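TRNA-splicing ligase RtcB (Thermus thermophilus, PDB 2EPG) probably joins RNA ends as a GTP- and manganese-dependent ligase, sealing 3'-phosphate or 2',3'-cyclic phosphate ends to 5'-hydroxyl ends. Local coordinates at residues E218-D223 with T242-T247; Y335-N340 with P380-G385; G388-V393 with V476-P481. All blocks are in the same frame, centred on the assembly; numbering follows the deposited sequence.

Interaction 1: residues E218-D223 with T242-T247; sequences EVQYVD and TVLIHT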
loop_
_atom_site.group_PDB
_atom_site.type_symbol
_atom_site.label_atom_id
_atom_site.label_comp_id
_atom_site.label_asym_id
_atom_site.label_seq_id
_atom_site.Cartn_x
_atom_site.Cartn_y
_atom_site.Cartn_z
ATOM N N GLU A 218 -9.683 9.634 6.757
ATOM C CA GLU A 218 -10.466 10.782 6.349
ATOM C C GLU A 218 -11.806 10.432 5.727
ATOM O O GLU A 218 -11.949 9.428 5.013
ATOM C CB GLU A 218 -9.670 11.753 5.445
ATOM C CG GLU A 218 -8.946 11.197 4.254
ATOM C CD GLU A 218 -8.257 12.292 3.431
ATOM O OE1 GLU A 218 -7.552 13.158 4.005
ATOM O OE2 GLU A 218 -8.418 12.282 2.200
ATOM N N VAL A 219 -12.804 11.238 6.085
ATOM C CA VAL A 219 -14.150 11.098 5.550
ATOM C C VAL A 219 -14.101 12.031 4.344
ATOM O O VAL A 219 -13.687 13.186 4.473
ATOM C CB VAL A 219 -15.214 11.606 6.527
ATOM C CG1 VAL A 219 -16.613 11.347 5.947
ATOM C CG2 VAL A 219 -15.048 10.924 7.872
ATOM N N GLN A 220 -14.510 11.529 3.187
ATOM C CA GLN A 220 -14.441 12.309 1.958
ATOM C C GLN A 220 -15.717 12.108 1.145
ATOM O O GLN A 220 -16.643 11.376 1.543
ATOM C CB GLN A 220 -13.259 11.812 1.092
ATOM C CG GLN A 220 -12.086 11.181 1.850
ATOM C CD GLN A 220 -11.327 10.109 1.045
ATOM O OE1 GLN A 220 -11.875 9.044 0.716
ATOM N NE2 GLN A 220 -10.071 10.391 0.727
ATOM N N TYR A 221 -15.766 12.770 -0.002
ATOM C CA TYR A 221 -16.886 12.583 -0.902
ATOM C C TYR A 221 -16.303 12.485 -2.307
ATOM O O TYR A 221 -15.246 13.044 -2.594
ATOM C CB TYR A 221 -17.925 13.717 -0.785
ATOM C CG TYR A 221 -17.472 15.098 -1.221
ATOM C CD1 TYR A 221 -16.865 15.978 -0.319
ATOM C CD2 TYR A 221 -17.679 15.532 -2.530
ATOM C CE1 TYR A 221 -16.478 17.255 -0.710
ATOM C CE2 TYR A 221 -17.298 16.800 -2.932
ATOM C CZ TYR A 221 -16.700 17.657 -2.020
ATOM O OH TYR A 221 -16.322 18.911 -2.428
ATOM N N VAL A 222 -16.965 11.725 -3.165
ATOM C CA VAL A 222 -16.504 11.564 -4.535
ATOM C C VAL A 222 -16.867 12.870 -5.248
ATOM O O VAL A 222 -18.041 13.224 -5.297
ATOM C CB VAL A 222 -17.233 10.377 -5.204
ATOM C CG1 VAL A 222 -16.811 10.247 -6.648
ATOM C CG2 VAL A 222 -16.940 9.091 -4.438
ATOM N N ASP A 223 -15.889 13.612 -5.763
ATOM C CA ASP A 223 -16.249 14.851 -6.445
ATOM C C ASP A 223 -16.136 14.763 -7.969
ATOM O O ASP A 223 -16.540 15.684 -8.680
ATOM C CB ASP A 223 -15.448 16.052 -5.902
ATOM C CG ASP A 223 -14.110 16.237 -6.578
ATOM O OD1 ASP A 223 -13.542 17.347 -6.465
ATOM O OD2 ASP A 223 -13.613 15.289 -7.210
ATOM N N THR A 242 -17.176 8.687 1.383
ATOM C CA THR A 242 -16.243 7.574 1.551
ATOM C C THR A 242 -15.340 7.863 2.746
ATOM O O THR A 242 -15.287 8.990 3.250
ATOM C CB THR A 242 -15.347 7.346 0.291
ATOM O OG1 THR A 242 -14.512 8.487 0.077
ATOM C CG2 THR A 242 -16.203 7.119 -0.961
ATOM N N VAL A 243 -14.656 6.828 3.208
ATOM C CA VAL A 243 -13.731 6.951 4.314
ATOM C C VAL A 243 -12.445 6.220 3.913
ATOM O O VAL A 243 -12.468 5.031 3.610
ATOM C CB VAL A 243 -14.325 6.333 5.599
ATOM C CG1 VAL A 243 -13.345 6.517 6.770
ATOM C CG2 VAL A 243 -15.687 6.983 5.909
ATOM N N LEU A 244 -11.330 6.943 3.911
ATOM C CA LEU A 244 -10.050 6.361 3.540
ATOM C C LEU A 244 -9.165 6.224 4.778
ATOM O O LEU A 244 -8.915 7.201 5.480
ATOM C CB LEU A 244 -9.366 7.224 2.466
ATOM C CG LEU A 244 -8.091 6.663 1.816
ATOM C CD1 LEU A 244 -7.931 7.203 0.372
ATOM C CD2 LEU A 244 -6.888 7.034 2.668
ATOM N N ILE A 245 -8.707 4.997 5.028
ATOM C CA ILE A 245 -7.855 4.668 6.179
ATOM C C ILE A 245 -6.433 4.370 5.684
ATOM O O ILE A 245 -6.219 3.468 4.874
ATOM C CB ILE A 245 -8.393 3.417 6.909
ATOM C CG1 ILE A 245 -9.826 3.671 7.387
ATOM C CG2 ILE A 245 -7.482 3.062 8.079
ATOM C CD1 ILE A 245 -10.607 2.379 7.742
ATOM N N HIS A 246 -5.474 5.135 6.188
ATOM C CA HIS A 246 -4.076 5.014 5.803
ATOM C C HIS A 246 -3.243 4.706 7.031
ATOM O O HIS A 246 -3.075 5.569 7.903
ATOM C CB HIS A 246 -3.594 6.330 5.197
ATOM C CG HIS A 246 -2.288 6.225 4.472
ATOM N ND1 HIS A 246 -1.248 5.434 4.915
ATOM C CD2 HIS A 246 -1.845 6.825 3.343
ATOM C CE1 HIS A 246 -0.225 5.550 4.087
ATOM N NE2 HIS A 246 -0.562 6.387 3.125
ATOM N N THR A 247 -2.745 3.475 7.105
ATOM C CA THR A 247 -1.913 3.047 8.212
ATOM C C THR A 247 -1.321 1.661 7.923
ATOM O O THR A 247 -1.712 0.993 6.943
ATOM C CB THR A 247 -2.696 3.026 9.545
ATOM O OG1 THR A 247 -1.785 2.746 10.613
ATOM C CG2 THR A 247 -3.797 1.956 9.520
#
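Gln220 and Thr242 form the tight end of this contact. Their backbones are joined in both directions: Gln220 N reaches Thr242 O at 2.7 Å in a nearly straight bond, and Thr242 N returns to Gln220 O. A third bond runs between the side chains, Thr242 OG1 giving its proton to Gln220 OE1 at 2.8 Å. The hydroxyl is placed for this by chi1 of 64°, which sets OG1 between the backbone N and the carbonyl carbon. The other end of the same amide is held as well, since Gln220 NE2 donates to Glu218 OE2 at 2.9 Å, on the anti lone pair of that oxygen. With both ends bonded, the amide is fixed in its rotation and lies obliquely across Leu244, whose CB is 3.6 Å from Gln220 OE1. The two strands are an antiparallel pair of the RtcB fold: Glu218–Leu244 and Gln220–Thr242 are hydrogen-bonded pairs, with the non-hydrogen-bonded pair Val219–Val243 between them. At the first of these, Leu244 N meets Glu218 O at 2.8 Å. Leu113 of the neighbouring strand 110-119 packs on Gln220, Thr242 and Leu244. The opposite face is looser across the pair: Val219 CG2 and Val243 CG2 approach only to 4.4 Å, and Val243 also packs on Phe319 of helix 288-321. Beyond Gln220 the pairing continues, through backbone bonds from Val222 to Gly239 and Gln240. Val222 CG2 brushes Thr242 CG2 at 4.1 Å, the side chains crossing at about a right angle, whereas the partly exposed Tyr221 turns away and packs on Arg480. Past Leu244, strand 242-247 runs on to His246, a predicted ligand of the second manganese, and Glu218 itself is a predicted GMP-binding residue.

Interaction 2: residues Y335-N340 with P380-G385; sequences YDLAHN and PVLVPG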
loop_
_atom_site.group_PDB
_atom_site.type_symbol
_atom_site.label_atom_id
_atom_site.label_comp_id
_atom_site.label_asym_id
_atom_site.label_seq_id
_atom_site.Cartn_x
_atom_site.Cartn_y
_atom_site.Cartn_z
ATOM N N TYR A 335 -12.248 -1.564 -1.306
ATOM C CA TYR A 335 -11.015 -2.348 -1.452
ATOM C C TYR A 335 -10.027 -1.989 -0.340
ATOM O O TYR A 335 -10.203 -0.997 0.367
ATOM C CB TYR A 335 -10.342 -2.124 -2.820
ATOM C CG TYR A 335 -9.523 -3.318 -3.239
ATOM C CD1 TYR A 335 -10.113 -4.576 -3.353
ATOM C CD2 TYR A 335 -8.164 -3.211 -3.509
ATOM C CE1 TYR A 335 -9.359 -5.693 -3.720
ATOM C CE2 TYR A 335 -7.420 -4.321 -3.883
ATOM C CZ TYR A 335 -8.029 -5.557 -3.983
ATOM O OH TYR A 335 -7.296 -6.664 -4.350
ATOM N N ASP A 336 -8.989 -2.800 -0.198
ATOM C CA ASP A 336 -7.943 -2.569 0.792
ATOM C C ASP A 336 -6.670 -3.197 0.215
ATOM O O ASP A 336 -6.659 -4.382 -0.124
ATOM C CB ASP A 336 -8.354 -3.212 2.132
ATOM C CG ASP A 336 -7.262 -3.120 3.208
ATOM O OD1 ASP A 336 -7.599 -2.775 4.360
ATOM O OD2 ASP A 336 -6.080 -3.415 2.919
ATOM N N LEU A 337 -5.608 -2.402 0.076
ATOM C CA LEU A 337 -4.361 -2.913 -0.475
ATOM C C LEU A 337 -3.120 -2.269 0.128
ATOM O O LEU A 337 -3.155 -1.158 0.646
ATOM C CB LEU A 337 -4.319 -2.739 -2.005
ATOM C CG LEU A 337 -3.911 -1.367 -2.575
ATOM C CD1 LEU A 337 -3.891 -1.416 -4.113
ATOM C CD2 LEU A 337 -4.888 -0.295 -2.087
ATOM N N ALA A 338 -2.016 -3.001 0.047
ATOM C CA ALA A 338 -0.734 -2.568 0.573
ATOM C C ALA A 338 0.006 -1.636 -0.373
ATOM O O ALA A 338 -0.196 -1.691 -1.582
ATOM C CB ALA A 338 0.136 -3.796 0.852
ATOM N N HIS A 339 0.871 -0.796 0.197
ATOM C CA HIS A 339 1.708 0.131 -0.562
ATOM C C HIS A 339 3.176 -0.281 -0.374
ATOM O O HIS A 339 4.048 0.182 -1.101
ATOM C CB HIS A 339 1.482 1.583 -0.098
ATOM C CG HIS A 339 0.250 2.216 -0.677
ATOM N ND1 HIS A 339 0.179 3.559 -0.993
ATOM C CD2 HIS A 339 -0.936 1.679 -1.058
ATOM C CE1 HIS A 339 -0.992 3.818 -1.552
ATOM N NE2 HIS A 339 -1.686 2.694 -1.605
ATOM N N ASN A 340 3.442 -1.137 0.622
ATOM C CA ASN A 340 4.794 -1.661 0.882
ATOM C C ASN A 340 4.629 -3.150 1.152
ATOM O O ASN A 340 3.968 -3.525 2.121
ATOM C CB ASN A 340 5.456 -1.040 2.129
ATOM C CG ASN A 340 5.784 0.434 1.967
ATOM O OD1 ASN A 340 6.290 0.864 0.937
ATOM N ND2 ASN A 340 5.520 1.207 3.007
ATOM N N PRO A 380 -9.218 -2.456 -7.934
ATOM C CA PRO A 380 -9.203 -1.038 -7.559
ATOM C C PRO A 380 -7.772 -0.687 -7.098
ATOM O O PRO A 380 -7.072 -1.521 -6.513
ATOM C CB PRO A 380 -10.190 -0.967 -6.381
ATOM C CG PRO A 380 -11.114 -2.146 -6.604
ATOM C CD PRO A 380 -10.177 -3.224 -7.115
ATOM N N VAL A 381 -7.338 0.540 -7.371
ATOM C CA VAL A 381 -6.024 1.002 -6.950
ATOM C C VAL A 381 -6.335 2.275 -6.195
ATOM O O VAL A 381 -6.887 3.226 -6.762
ATOM C CB VAL A 381 -5.106 1.325 -8.148
ATOM C CG1 VAL A 381 -3.809 1.983 -7.649
ATOM C CG2 VAL A 381 -4.783 0.052 -8.914
ATOM N N LEU A 382 -5.983 2.287 -4.914
ATOM C CA LEU A 382 -6.277 3.424 -4.047
ATOM C C LEU A 382 -5.049 4.304 -3.935
ATOM O O LEU A 382 -4.004 3.877 -3.446
ATOM C CB LEU A 382 -6.710 2.908 -2.664
ATOM C CG LEU A 382 -7.788 1.811 -2.739
ATOM C CD1 LEU A 382 -8.144 1.280 -1.344
ATOM C CD2 LEU A 382 -9.022 2.375 -3.441
ATOM N N VAL A 383 -5.179 5.536 -4.405
ATOM C CA VAL A 383 -4.080 6.484 -4.393
ATOM C C VAL A 383 -4.419 7.642 -3.467
ATOM O O VAL A 383 -5.071 8.610 -3.863
ATOM C CB VAL A 383 -3.808 7.004 -5.827
ATOM C CG1 VAL A 383 -2.702 8.040 -5.825
ATOM C CG2 VAL A 383 -3.412 5.847 -6.720
ATOM N N PRO A 384 -3.978 7.558 -2.208
ATOM C CA PRO A 384 -4.266 8.632 -1.262
ATOM C C PRO A 384 -3.333 9.813 -1.549
ATOM O O PRO A 384 -2.199 9.628 -2.009
ATOM C CB PRO A 384 -3.967 7.971 0.074
ATOM C CG PRO A 384 -2.739 7.154 -0.259
ATOM C CD PRO A 384 -3.095 6.541 -1.604
ATOM N N GLY A 385 -3.811 11.026 -1.326
ATOM C CA GLY A 385 -2.945 12.172 -1.525
ATOM C C GLY A 385 -2.412 12.468 -0.139
ATOM O O GLY A 385 -2.445 11.599 0.739
#
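His339 binds the backbone of 380-385 through NE2, which donates to Leu382 O at 3.2 Å. The oxygen lies in the plane of the imidazole, and the ring nitrogen sits nearly along the C=O axis, although the angle at the hydrogen is a bent 136°. At the same ring edge Pro384 CD comes to 3.4 Å from His339 CE1. Apolar packing continues along the strand. Leu337 CD2 rests on Leu382 CG at 3.6 Å, brought there by chi1 of 82°, which sets CG of Leu337 between the backbone N and the carbonyl carbon. Leu382 CD1 in turn reaches Tyr335 O. At the far end Pro380 lies over one face of the Tyr335 ring, its CD 4.0 Å from the centroid in a CH-pi contact, while Pro380 CB touches Tyr335 CB at 3.7 Å. Without the ring, as with an alanine here, Pro380 CD would probably lose its aromatic face and a gap would open beside the proline. The strands are not paired here: 335-338 and 380-383 cross at 68° with their axes 7.3 Å apart, so within the RtcB fold the contact is made by side chains and the one imidazole-to-carbonyl bond. Val111 of strand 110-119 packs against His339, Leu382 and Pro384. Further out, His339 ND1 is hydrogen-bonded to His410, the predicted site of the GMP-histidine intermediate. With a bond at each nitrogen, the ring of His339, itself a predicted manganese and GMP ligand, is held in its rotation. On the other side of strand 335-338, Asp336 forms salt bridges with Arg112 and Arg308.

Interaction 3: residues G388-V393 with V476-P481; sequences GRYSYV and VARLRP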
loop_
_atom_site.group_PDB
_atom_site.type_symbol
_atom_site.label_atom_id
_atom_site.label_comp_id
_atom_site.label_asym_id
_atom_site.label_seq_id
_atom_site.Cartn_x
_atom_site.Cartn_y
_atom_site.Cartn_z
ATOM N N GLY A 388 -5.775 16.092 3.612
ATOM C CA GLY A 388 -6.472 17.263 3.117
ATOM C C GLY A 388 -6.268 17.516 1.634
ATOM O O GLY A 388 -6.603 18.588 1.140
ATOM N N ARG A 389 -5.721 16.534 0.925
ATOM C CA ARG A 389 -5.494 16.664 -0.514
ATOM C C ARG A 389 -6.379 15.634 -1.212
ATOM O O ARG A 389 -6.959 14.774 -0.551
ATOM C CB ARG A 389 -4.027 16.387 -0.837
ATOM C CG ARG A 389 -3.049 17.180 0.010
ATOM C CD ARG A 389 -3.104 18.659 -0.335
ATOM N NE ARG A 389 -2.770 18.880 -1.738
ATOM C CZ ARG A 389 -1.607 18.541 -2.293
ATOM N NH1 ARG A 389 -1.395 18.779 -3.583
ATOM N NH2 ARG A 389 -0.655 17.972 -1.557
ATOM N N TYR A 390 -6.480 15.712 -2.536
ATOM C CA TYR A 390 -7.294 14.762 -3.289
ATOM C C TYR A 390 -6.766 13.335 -3.225
ATOM O O TYR A 390 -5.557 13.102 -3.140
ATOM C CB TYR A 390 -7.343 15.116 -4.768
ATOM C CG TYR A 390 -8.102 16.361 -5.119
ATOM C CD1 TYR A 390 -7.466 17.424 -5.771
ATOM C CD2 TYR A 390 -9.460 16.472 -4.839
ATOM C CE1 TYR A 390 -8.169 18.562 -6.134
ATOM C CE2 TYR A 390 -10.173 17.609 -5.198
ATOM C CZ TYR A 390 -9.519 18.646 -5.845
ATOM O OH TYR A 390 -10.225 19.765 -6.208
ATOM N N SER A 391 -7.688 12.385 -3.287
ATOM C CA SER A 391 -7.339 10.973 -3.332
ATOM C C SER A 391 -7.929 10.501 -4.648
ATOM O O SER A 391 -8.869 11.113 -5.156
ATOM C CB SER A 391 -7.969 10.212 -2.174
ATOM O OG SER A 391 -7.175 10.366 -1.016
ATOM N N TYR A 392 -7.384 9.435 -5.214
ATOM C CA TYR A 392 -7.925 8.935 -6.472
ATOM C C TYR A 392 -8.168 7.430 -6.395
ATOM O O TYR A 392 -7.572 6.724 -5.578
ATOM C CB TYR A 392 -6.968 9.224 -7.641
ATOM C CG TYR A 392 -6.666 10.702 -7.888
ATOM C CD1 TYR A 392 -5.777 11.409 -7.071
ATOM C CD2 TYR A 392 -7.289 11.397 -8.922
ATOM C CE1 TYR A 392 -5.526 12.761 -7.274
ATOM C CE2 TYR A 392 -7.036 12.754 -9.133
ATOM C CZ TYR A 392 -6.160 13.421 -8.305
ATOM O OH TYR A 392 -5.931 14.759 -8.516
ATOM N N VAL A 393 -9.077 6.952 -7.229
ATOM C CA VAL A 393 -9.357 5.535 -7.319
ATOM C C VAL A 393 -9.066 5.223 -8.791
ATOM O O VAL A 393 -9.632 5.864 -9.690
ATOM C CB VAL A 393 -10.834 5.206 -7.021
ATOM C CG1 VAL A 393 -11.065 3.717 -7.222
ATOM C CG2 VAL A 393 -11.197 5.626 -5.580
ATOM N N VAL A 476 -10.566 6.289 -12.270
ATOM C CA VAL A 476 -11.956 5.959 -12.025
ATOM C C VAL A 476 -12.658 7.092 -11.303
ATOM O O VAL A 476 -13.721 7.532 -11.730
ATOM C CB VAL A 476 -12.091 4.672 -11.198
ATOM C CG1 VAL A 476 -13.570 4.378 -10.951
ATOM C CG2 VAL A 476 -11.396 3.521 -11.932
ATOM N N ALA A 477 -12.074 7.573 -10.208
ATOM C CA ALA A 477 -12.703 8.673 -9.476
ATOM C C ALA A 477 -11.729 9.467 -8.642
ATOM O O ALA A 477 -10.591 9.047 -8.426
ATOM C CB ALA A 477 -13.842 8.140 -8.583
ATOM N N ARG A 478 -12.187 10.632 -8.188
ATOM C CA ARG A 478 -11.391 11.503 -7.342
ATOM C C ARG A 478 -12.204 11.759 -6.094
ATOM O O ARG A 478 -13.422 11.922 -6.167
ATOM C CB ARG A 478 -11.058 12.833 -8.024
ATOM C CG ARG A 478 -10.130 13.684 -7.173
ATOM C CD ARG A 478 -9.683 14.947 -7.898
ATOM N NE ARG A 478 -10.770 15.903 -8.062
ATOM C CZ ARG A 478 -10.722 16.940 -8.889
ATOM N NH1 ARG A 478 -11.750 17.770 -8.981
ATOM N NH2 ARG A 478 -9.647 17.133 -9.638
ATOM N N LEU A 479 -11.509 11.806 -4.962
ATOM C CA LEU A 479 -12.104 11.986 -3.649
ATOM C C LEU A 479 -11.578 13.253 -2.962
ATOM O O LEU A 479 -10.370 13.486 -2.919
ATOM C CB LEU A 479 -11.757 10.770 -2.772
ATOM C CG LEU A 479 -12.369 9.373 -2.961
ATOM C CD1 LEU A 479 -13.086 9.238 -4.273
ATOM C CD2 LEU A 479 -11.273 8.322 -2.787
ATOM N N ARG A 480 -12.486 14.052 -2.408
ATOM C CA ARG A 480 -12.102 15.271 -1.707
ATOM C C ARG A 480 -12.381 15.080 -0.208
ATOM O O ARG A 480 -13.455 14.622 0.183
ATOM C CB ARG A 480 -12.890 16.455 -2.274
ATOM C CG ARG A 480 -12.446 17.799 -1.730
ATOM C CD ARG A 480 -12.905 18.953 -2.612
ATOM N NE ARG A 480 -12.311 20.199 -2.143
ATOM C CZ ARG A 480 -12.640 20.792 -1.000
ATOM N NH1 ARG A 480 -12.039 21.920 -0.640
ATOM N NH2 ARG A 480 -13.590 20.272 -0.225
ATOM N N PRO A 481 -11.412 15.418 0.650
ATOM C CA PRO A 481 -11.579 15.269 2.103
ATOM C C PRO A 481 -12.479 16.304 2.767
ATOM O O PRO A 481 -12.532 17.455 2.338
ATOM C CB PRO A 481 -10.149 15.353 2.622
ATOM C CG PRO A 481 -9.524 16.334 1.681
ATOM C CD PRO A 481 -10.062 15.920 0.324
#
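A classic beta bulge marks one end of this antiparallel strand pair, which brings Ser391, a predicted GMP-binding residue, against the long C-terminal strand of the RtcB fold. Val476 and Ala477 both face Val393, whose carbonyl oxygen accepts from Val476 N at 2.8 Å and from Ala477 N at 3.0 Å. Regular pairing follows: Ser391 and Leu479 are bonded in both directions, and the non-hydrogen-bonded pair Tyr392–Arg478 lies between them and Val393–Ala477. On the buried face Leu479 CD2 is wedged between Ser391 CB and Val393 CG2, each 3.9 Å away. Gln220 of strand 216-225 and Leu244 of strand 240-247 also touch Ser391.

The other face belongs to Arg478. With CG anti to the backbone N (chi1 -175°) and a bend at chi3, its chain rises beside Tyr392, and CG passes over one face of that ring, 4.2 Å from the centroid. The guanidinium then lies flat on Tyr390, the planes 16° apart, in a cation-pi stack with CZ 3.9 Å from the ring centroid. Arg478 CD lies over the same ring, so tyrosine and arginine overlap along much of their length. A salt bridge from Arg478 NE to Asp223 is likely to fix the guanidinium's rotation on the ring. Ahead of Ser391 the chain is no longer a strand; Gly388 has a positive phi of 71°, and the ring of Pro481 packs on backbone rather than side chain, its CG 3.5 Å from Gly388 C.

Overall arrangement
From the N terminus, the chain first closes on itself in interaction 1, where strand 242-247 returns against 218-223 across a short, partly helical connection. Interaction 2 opens only later and spans 39 intervening residues without helix; interaction 3 opens after it and has the longest connection, ending in the C-terminal strand. The three loops therefore follow in series, neither nested nor crossed. In space they adjoin. Strand 216-225 lies between 240-247 and 474-486, joining interactions 1 and 3 edge to edge. Strand 380-383 pairs with 391-395 through Val383 O and Tyr392 N, linking interactions 2 and 3. Pro384 packs on Leu244 and His246, bringing the predicted GMP and manganese residues together.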